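Local structure of beta subunit of photoactivated adenylyl cyclase (Beggiatoa sp. PS, 5MBE) at residues 152-157 / 209-214; 254-259 / 269-274. The protein probably makes cyclic AMP from ATP under blue-light control, joining a flavin-binding light-sensing domain to a class III nucleotide cyclase domain. All coordinates share one frame; numbering follows the deposited sequence. Where two conformers were deposited one is given.

Interaction 1 (152-157 / 209-214)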
ATOM      1  N   VAL A 152      -6.476  14.284  13.774  1.00 36.32           N
ATOM      2  CA  VAL A 152      -5.479  15.331  13.616  1.00 42.52           C
ATOM      3  C   VAL A 152      -5.941  16.306  12.542  1.00 44.97           C
ATOM      4  O   VAL A 152      -6.736  15.969  11.662  1.00 53.50           O
ATOM      5  CB  VAL A 152      -4.088  14.761  13.259  1.00 38.76           C
ATOM      6  CG1 VAL A 152      -3.488  14.045  14.453  1.00 52.45           C
ATOM      7  CG2 VAL A 152      -4.193  13.816  12.074  1.00 41.70           C
ATOM      8  N   GLU A 153      -5.442  17.533  12.639  1.00 55.94           N
ATOM      9  CA  GLU A 153      -5.662  18.549  11.619  1.00 55.06           C
ATOM     10  C   GLU A 153      -4.549  18.434  10.586  1.00 54.74           C
ATOM     11  O   GLU A 153      -3.372  18.628  10.913  1.00 52.84           O
ATOM     12  CB  GLU A 153      -5.682  19.946  12.238  1.00 58.78           C
ATOM     13  CG  GLU A 153      -6.628  20.086  13.418  1.00 68.38           C
ATOM     14  CD  GLU A 153      -6.046  20.928  14.538  1.00 66.99           C
ATOM     15  OE1 GLU A 153      -6.518  22.067  14.742  1.00 72.29           O
ATOM     16  OE2 GLU A 153      -5.110  20.450  15.214  1.00 58.67           O
ATOM     17  N   LYS A 154      -4.913  18.104   9.350  1.00 48.99           N
ATOM     18  CA  LYS A 154      -3.926  17.912   8.301  1.00 41.14           C
ATOM     19  C   LYS A 154      -4.357  18.634   7.034  1.00 39.72           C
ATOM     20  O   LYS A 154      -5.541  18.910   6.823  1.00 35.20           O
ATOM     21  CB  LYS A 154      -3.701  16.427   7.986  1.00 44.18           C
ATOM     22  CG  LYS A 154      -3.176  15.617   9.149  1.00 59.21           C
ATOM     23  CD  LYS A 154      -2.705  14.248   8.689  1.00 55.47           C
ATOM     24  CE  LYS A 154      -1.259  14.291   8.229  1.00 57.69           C
ATOM     25  NZ  LYS A 154      -0.341  14.576   9.366  1.00 55.06           N
ATOM     26  N   ILE A 155      -3.374  18.931   6.194  1.00 37.11           N
ATOM     27  CA  ILE A 155      -3.609  19.436   4.849  1.00 33.06           C
ATOM     28  C   ILE A 155      -3.574  18.249   3.902  1.00 30.80           C
ATOM     29  O   ILE A 155      -2.587  17.507   3.861  1.00 32.43           O
ATOM     30  CB  ILE A 155      -2.565  20.488   4.456  1.00 36.00           C
ATOM     31  CG1 ILE A 155      -2.703  21.726   5.342  1.00 36.28           C
ATOM     32  CG2 ILE A 155      -2.705  20.848   2.985  1.00 40.52           C
ATOM     33  CD1 ILE A 155      -1.524  22.653   5.265  1.00 29.38           C
ATOM     34  N   ILE A 156      -4.653  18.059   3.150  1.00 36.94           N
ATOM     35  CA  ILE A 156      -4.781  16.938   2.229  1.00 38.51           C
ATOM     36  C   ILE A 156      -4.338  17.394   0.847  1.00 30.98           C
ATOM     37  O   ILE A 156      -4.703  18.488   0.397  1.00 33.14           O
ATOM     38  CB  ILE A 156      -6.222  16.399   2.205  1.00 44.46           C
ATOM     39  CG1 ILE A 156      -6.685  16.084   3.628  1.00 33.06           C
ATOM     40  CG2 ILE A 156      -6.315  15.157   1.328  1.00 26.27           C
ATOM     41  CD1 ILE A 156      -5.791  15.100   4.355  1.00 29.31           C
ATOM     42  N   PHE A 157      -3.551  16.557   0.176  1.00 35.00           N
ATOM     43  CA  PHE A 157      -2.977  16.862  -1.128  1.00 36.25           C
ATOM     44  C   PHE A 157      -3.503  15.871  -2.157  1.00 28.86           C
ATOM     45  O   PHE A 157      -3.382  14.655  -1.971  1.00 30.62           O
ATOM     46  CB  PHE A 157      -1.446  16.809  -1.064  1.00 34.96           C
ATOM     47  CG  PHE A 157      -0.764  17.011  -2.392  1.00 43.06           C
ATOM     48  CD1 PHE A 157      -0.541  15.942  -3.247  1.00 38.04           C
ATOM     49  CD2 PHE A 157      -0.318  18.266  -2.771  1.00 41.97           C
ATOM     50  CE1 PHE A 157       0.090  16.127  -4.460  1.00 37.86           C
ATOM     51  CE2 PHE A 157       0.317  18.455  -3.983  1.00 31.92           C
ATOM     52  CZ  PHE A 157       0.521  17.385  -4.828  1.00 36.01           C
ATOM     53  N   SER A 209      -0.406  14.092   2.390  1.00 33.20           N
ATOM     54  CA  SER A 209      -0.879  14.843   3.542  1.00 35.31           C
ATOM     55  C   SER A 209       0.263  15.660   4.125  1.00 31.67           C
ATOM     56  O   SER A 209       1.432  15.271   4.056  1.00 27.91           O
ATOM     57  CB  SER A 209      -1.467  13.921   4.618  1.00 28.17           C
ATOM     58  OG  SER A 209      -0.464  13.104   5.194  1.00 45.65           O
ATOM     59  N   PHE A 210      -0.096  16.809   4.694  1.00 32.04           N
ATOM     60  CA  PHE A 210       0.836  17.675   5.399  1.00 33.42           C
ATOM     61  C   PHE A 210       0.238  18.046   6.747  1.00 37.88           C
ATOM     62  O   PHE A 210      -0.984  18.061   6.915  1.00 37.56           O
ATOM     63  CB  PHE A 210       1.145  18.957   4.603  1.00 33.68           C
ATOM     64  CG  PHE A 210       1.934  18.725   3.345  1.00 32.24           C
ATOM     65  CD1 PHE A 210       1.317  18.247   2.200  1.00 37.35           C
ATOM     66  CD2 PHE A 210       3.289  19.003   3.301  1.00 31.87           C
ATOM     67  CE1 PHE A 210       2.041  18.038   1.039  1.00 28.38           C
ATOM     68  CE2 PHE A 210       4.017  18.800   2.145  1.00 26.93           C
ATOM     69  CZ  PHE A 210       3.392  18.315   1.011  1.00 32.27           C
ATOM     70  N   THR A 211       1.106  18.345   7.709  1.00 35.23           N
ATOM     71  CA  THR A 211       0.625  18.825   8.994  1.00 39.65           C
ATOM     72  C   THR A 211       0.177  20.281   8.868  1.00 37.52           C
ATOM     73  O   THR A 211       0.393  20.942   7.850  1.00 38.91           O
ATOM     74  CB  THR A 211       1.707  18.687  10.067  1.00 36.37           C
ATOM     75  OG1 THR A 211       2.726  19.671   9.857  1.00 47.42           O
ATOM     76  CG2 THR A 211       2.330  17.300  10.017  1.00 36.21           C
ATOM     77  N   LYS A 212      -0.464  20.783   9.926  1.00 41.87           N
ATOM     78  CA  LYS A 212      -0.937  22.162   9.899  1.00 48.52           C
ATOM     79  C   LYS A 212       0.200  23.174   9.971  1.00 44.69           C
ATOM     80  O   LYS A 212      -0.013  24.345   9.639  1.00 40.01           O
ATOM     81  CB  LYS A 212      -1.935  22.407  11.031  1.00 46.57           C
ATOM     82  CG  LYS A 212      -1.396  22.157  12.430  1.00 43.20           C
ATOM     83  CD  LYS A 212      -2.500  22.321  13.462  1.00 48.60           C
ATOM     84  CE  LYS A 212      -1.997  22.069  14.870  1.00 69.75           C
ATOM     85  NZ  LYS A 212      -0.986  23.077  15.289  1.00 89.68           N
ATOM     86  N   GLU A 213       1.395  22.754  10.383  1.00 33.81           N
ATOM     87  CA  GLU A 213       2.571  23.616  10.384  1.00 34.83           C
ATOM     88  C   GLU A 213       3.280  23.649   9.037  1.00 42.36           C
ATOM     89  O   GLU A 213       4.252  24.395   8.884  1.00 40.80           O
ATOM     90  CB  GLU A 213       3.562  23.172  11.469  1.00 36.06           C
ATOM     91  CG  GLU A 213       3.087  23.409  12.895  1.00 41.27           C
ATOM     92  CD  GLU A 213       2.274  22.254  13.453  1.00 62.82           C
ATOM     93  OE1 GLU A 213       1.960  21.313  12.693  1.00 63.81           O
ATOM     94  OE2 GLU A 213       1.955  22.286  14.660  1.00 76.95           O
ATOM     95  N   GLN A 214       2.817  22.874   8.058  1.00 43.22           N
ATOM     96  CA  GLN A 214       3.436  22.796   6.739  1.00 30.99           C
ATOM     97  C   GLN A 214       2.537  23.398   5.663  1.00 30.44           C
ATOM     98  O   GLN A 214       2.469  22.900   4.538  1.00 33.87           O
ATOM     99  CB  GLN A 214       3.784  21.351   6.394  1.00 29.73           C
ATOM    100  CG  GLN A 214       4.746  20.694   7.371  1.00 30.58           C
ATOM    101  CD  GLN A 214       4.893  19.204   7.127  1.00 44.61           C
ATOM    102  OE1 GLN A 214       3.980  18.552   6.620  1.00 42.07           O
ATOM    103  NE2 GLN A 214       6.046  18.657   7.488  1.00 41.82           N
TER
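The Phe210 ring meets strand 152-157 with its rim: near the ring plane lie Ile155 O and the CB of Phe157, the latter 4.3 Å from Phe210 CE1. Phe157's own ring is met obliquely by that CE1, and both phenylalanines pack against helix 215-235, Phe210 on Ala218 and Thr221, Phe157 on Ser222 and Ile225. Beside them Ile155 CB sits 4.0 Å from Phe210 CB. These two residues are an antiparallel hydrogen-bonded pair: Ile155 N reaches Phe210 O at 2.6 Å, and Phe210 N reaches Ile155 O at 2.7 Å. Ile155 CD1 comes to 3.6 Å from Thr211 O. The other face carries Ile156 and Ser209. The bend of Lys154 at chi3 (87°) brings its CE to 3.4 Å from Ser209 OG. At the solvent side the aliphatic part of Lys212 crosses Glu153, Lys212 CE 3.5 Å from Glu153 OE2, while Lys212 NZ makes a salt bridge with Glu213. A type I turn from Thr211 to Gln214 leads into helix 215-235, and Gln214 OE1 accepts Thr211 N at 3.1 Å. This pairing of strands 150-161 and 205-211, covered by helix 215-235, belongs to the ferredoxin-like palm core of class III cyclases.

Interaction 2 (254-259 / 269-274); sequences GHVIEG and HTLLGD
Ile257 and Leu272 form an antiparallel hydrogen-bonded pair, with Ile257 N to Leu272 O at 2.8 Å and Leu272 N to Ile257 O at 2.9 Å, and further along Thr270 N gives an almost straight bond (167°) to Gly259 O, whose return bond, Gly259 N to Thr270 O, is weak. On the face of this pair Ile257 CB and Leu272 CB lie 4.0 Å apart; Ile257 packs on Val176 of the second subunit and Leu272 on Phe164 of that subunit. The ribbon is the strand 247-258 and 267-272 hairpin region of the class III cyclase domain, and one face of it therefore serves the dimer interface, as in relatives that work as dimers. The other face carries Glu258 and Leu271, with Leu271 CD1 3.8 Å from Glu258 CG; Val256 CG2 faces Leu271 CG. Glu258 runs extended from a CG anti to N (chi1 171°) to His269, whose NE2 donates to Glu258 OE1 at 2.7 Å. OE1 lies in the imidazole plane but receives the proton on its anti side, and the bond is bent, ring and carboxylate planes standing 49° apart. Replacing His269 with an alanine would probably leave Glu258 OE1 without its imidazole donor, the carboxylate then held less firmly, by Arg133. Arg133 makes a salt bridge to the same OE1, and the His269 side chain also touches Arg133.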
ATOM      1  N   GLY A 254      -8.604  20.246   7.198  1.00 40.33           N
ATOM      2  CA  GLY A 254      -9.715  19.856   8.045  1.00 34.11           C
ATOM      3  C   GLY A 254      -9.298  18.758   8.996  1.00 39.76           C
ATOM      4  O   GLY A 254      -8.141  18.322   9.017  1.00 34.13           O
ATOM      5  N   HIS A 255     -10.267  18.318   9.792  1.00 45.39           N
ATOM      6  CA  HIS A 255     -10.044  17.241  10.747  1.00 52.74           C
ATOM      7  C   HIS A 255     -10.146  15.905  10.026  1.00 43.50           C
ATOM      8  O   HIS A 255     -11.149  15.625   9.362  1.00 53.09           O
ATOM      9  CB  HIS A 255     -11.058  17.311  11.887  1.00 54.11           C
ATOM     10  CG  HIS A 255     -10.999  18.581  12.675  1.00 58.16           C
ATOM     11  ND1 HIS A 255     -11.699  18.760  13.849  1.00 64.71           N
ATOM     12  CD2 HIS A 255     -10.327  19.737  12.458  1.00 67.81           C
ATOM     13  CE1 HIS A 255     -11.459  19.969  14.322  1.00 84.02           C
ATOM     14  NE2 HIS A 255     -10.631  20.583  13.496  1.00 80.46           N
ATOM     15  N   VAL A 256      -9.109  15.084  10.151  1.00 39.53           N
ATOM     16  CA  VAL A 256      -9.096  13.761   9.548  1.00 44.36           C
ATOM     17  C   VAL A 256      -8.665  12.749  10.596  1.00 42.03           C
ATOM     18  O   VAL A 256      -7.880  13.054  11.500  1.00 43.19           O
ATOM     19  CB  VAL A 256      -8.172  13.681   8.308  1.00 37.31           C
ATOM     20  CG1 VAL A 256      -8.679  14.593   7.209  1.00 45.61           C
ATOM     21  CG2 VAL A 256      -6.735  14.027   8.683  1.00 40.33           C
ATOM     22  N   ILE A 257      -9.195  11.537  10.474  1.00 40.19           N
ATOM     23  CA  ILE A 257      -8.817  10.424  11.331  1.00 43.66           C
ATOM     24  C   ILE A 257      -7.780   9.604  10.583  1.00 39.79           C
ATOM     25  O   ILE A 257      -8.066   9.044   9.518  1.00 54.28           O
ATOM     26  CB  ILE A 257     -10.035   9.574  11.723  1.00 45.69           C
ATOM     27  CG1 ILE A 257     -11.012  10.419  12.538  1.00 46.81           C
ATOM     28  CG2 ILE A 257      -9.593   8.340  12.505  1.00 37.52           C
ATOM     29  CD1 ILE A 257     -12.429   9.931  12.481  1.00 43.89           C
ATOM     30  N   GLU A 258      -6.571   9.550  11.129  1.00 42.38           N
ATOM     31  CA  GLU A 258      -5.450   8.864  10.504  1.00 44.85           C
ATOM     32  C   GLU A 258      -5.076   7.634  11.320  1.00 46.48           C
ATOM     33  O   GLU A 258      -4.950   7.712  12.548  1.00 44.95           O
ATOM     34  CB  GLU A 258      -4.251   9.807  10.374  1.00 49.87           C
ATOM     35  CG  GLU A 258      -2.980   9.134   9.927  1.00 70.28           C
ATOM     36  CD  GLU A 258      -1.963  10.115   9.384  1.00 83.68           C
ATOM     37  OE1 GLU A 258      -1.077   9.692   8.613  1.00 83.50           O
ATOM     38  OE2 GLU A 258      -2.059  11.313   9.719  1.00 82.99           O
ATOM     39  N   GLY A 259      -4.896   6.509  10.638  1.00 46.75           N
ATOM     40  CA  GLY A 259      -4.510   5.287  11.314  1.00 53.72           C
ATOM     41  C   GLY A 259      -4.570   4.093  10.387  1.00 47.88           C
ATOM     42  O   GLY A 259      -4.829   4.213   9.182  1.00 49.63           O
ATOM     43  N   HIS A 269      -3.424   2.099   5.353  1.00 40.41           N
ATOM     44  CA  HIS A 269      -3.318   3.394   6.019  1.00 46.36           C
ATOM     45  C   HIS A 269      -4.267   4.349   5.313  1.00 45.10           C
ATOM     46  O   HIS A 269      -4.109   4.615   4.115  1.00 45.12           O
ATOM     47  CB  HIS A 269      -1.887   3.935   5.985  1.00 45.37           C
ATOM     48  CG  HIS A 269      -1.712   5.244   6.698  1.00 52.14           C
ATOM     49  ND1 HIS A 269      -1.768   5.353   8.071  1.00 60.10           N
ATOM     50  CD2 HIS A 269      -1.484   6.496   6.232  1.00 47.71           C
ATOM     51  CE1 HIS A 269      -1.583   6.613   8.420  1.00 48.71           C
ATOM     52  NE2 HIS A 269      -1.408   7.328   7.323  1.00 48.99           N
ATOM     53  N   THR A 270      -5.244   4.865   6.047  1.00 53.38           N
ATOM     54  CA  THR A 270      -6.279   5.679   5.433  0.70 59.08           C
ATOM     55  C   THR A 270      -6.548   6.912   6.282  1.00 56.82           C
ATOM     56  O   THR A 270      -6.186   6.987   7.459  1.00 46.63           O
ATOM     57  CB  THR A 270      -7.584   4.896   5.228  0.70 63.62           C
ATOM     58  OG1 THR A 270      -8.420   5.596   4.296  0.70 67.99           O
ATOM     59  CG2 THR A 270      -8.328   4.747   6.545  0.70 56.61           C
ATOM     60  N   LEU A 271      -7.177   7.893   5.643  1.00 38.19           N
ATOM     61  CA  LEU A 271      -7.511   9.176   6.244  1.00 42.94           C
ATOM     62  C   LEU A 271      -9.013   9.391   6.100  1.00 43.82           C
ATOM     63  O   LEU A 271      -9.534   9.419   4.979  1.00 43.54           O
ATOM     64  CB  LEU A 271      -6.727  10.309   5.574  1.00 49.22           C
ATOM     65  CG  LEU A 271      -5.366  10.741   6.138  1.00 52.84           C
ATOM     66  CD1 LEU A 271      -4.432   9.573   6.417  1.00 59.26           C
ATOM     67  CD2 LEU A 271      -4.709  11.728   5.183  1.00 48.27           C
ATOM     68  N   LEU A 272      -9.704   9.543   7.226  1.00 35.93           N
ATOM     69  CA  LEU A 272     -11.154   9.708   7.233  1.00 47.77           C
ATOM     70  C   LEU A 272     -11.507  11.162   7.514  1.00 50.22           C
ATOM     71  O   LEU A 272     -11.223  11.670   8.601  1.00 56.50           O
ATOM     72  CB  LEU A 272     -11.820   8.812   8.278  1.00 49.84           C
ATOM     73  CG  LEU A 272     -11.652   7.299   8.239  1.00 47.90           C
ATOM     74  CD1 LEU A 272     -12.647   6.696   9.218  1.00 58.43           C
ATOM     75  CD2 LEU A 272     -11.857   6.748   6.838  1.00 51.00           C
ATOM     76  N   GLY A 273     -12.147  11.820   6.553  1.00 54.51           N
ATOM     77  CA  GLY A 273     -12.586  13.183   6.770  1.00 46.69           C
ATOM     78  C   GLY A 273     -13.129  13.832   5.520  1.00 50.85           C
ATOM     79  O   GLY A 273     -12.799  13.422   4.402  1.00 45.56           O
ATOM     80  N   ASP A 274     -13.964  14.856   5.701  1.00 50.45           N
ATOM     81  CA  ASP A 274     -14.506  15.578   4.558  1.00 57.15           C
ATOM     82  C   ASP A 274     -13.420  16.327   3.798  1.00 55.44           C
ATOM     83  O   ASP A 274     -13.575  16.584   2.599  1.00 58.51           O
ATOM     84  CB  ASP A 274     -15.596  16.539   5.023  1.00 64.67           C
ATOM     85  CG  ASP A 274     -16.981  16.074   4.633  1.00 84.10           C
ATOM     86  OD1 ASP A 274     -17.164  14.856   4.428  1.00 85.41           O
ATOM     87  OD2 ASP A 274     -17.885  16.929   4.527  1.00 97.34           O
TER

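Interaction 1 is complete before interaction 2 begins along the chain, and their centres lie 10 Å apart in one sheet of the cyclase domain. Across that sheet the four strands follow as 205-211, 150-161, 247-258 and 267-272, each antiparallel to the next. The inner two join the contacts: Val152 N lies 2.9 Å from Val256 O and Lys154 N 3.3 Å from Gly254 O, both probable hydrogen bonds. Side chains bridge them too, with Ile156 CD1 3.6 Å from Leu271 CD2 and Lys154 CD beside Glu258 OE2. No other chain of the assembly touches the two segments of interaction 1, whereas interaction 2 meets the second subunit and so takes part in the dimer contact.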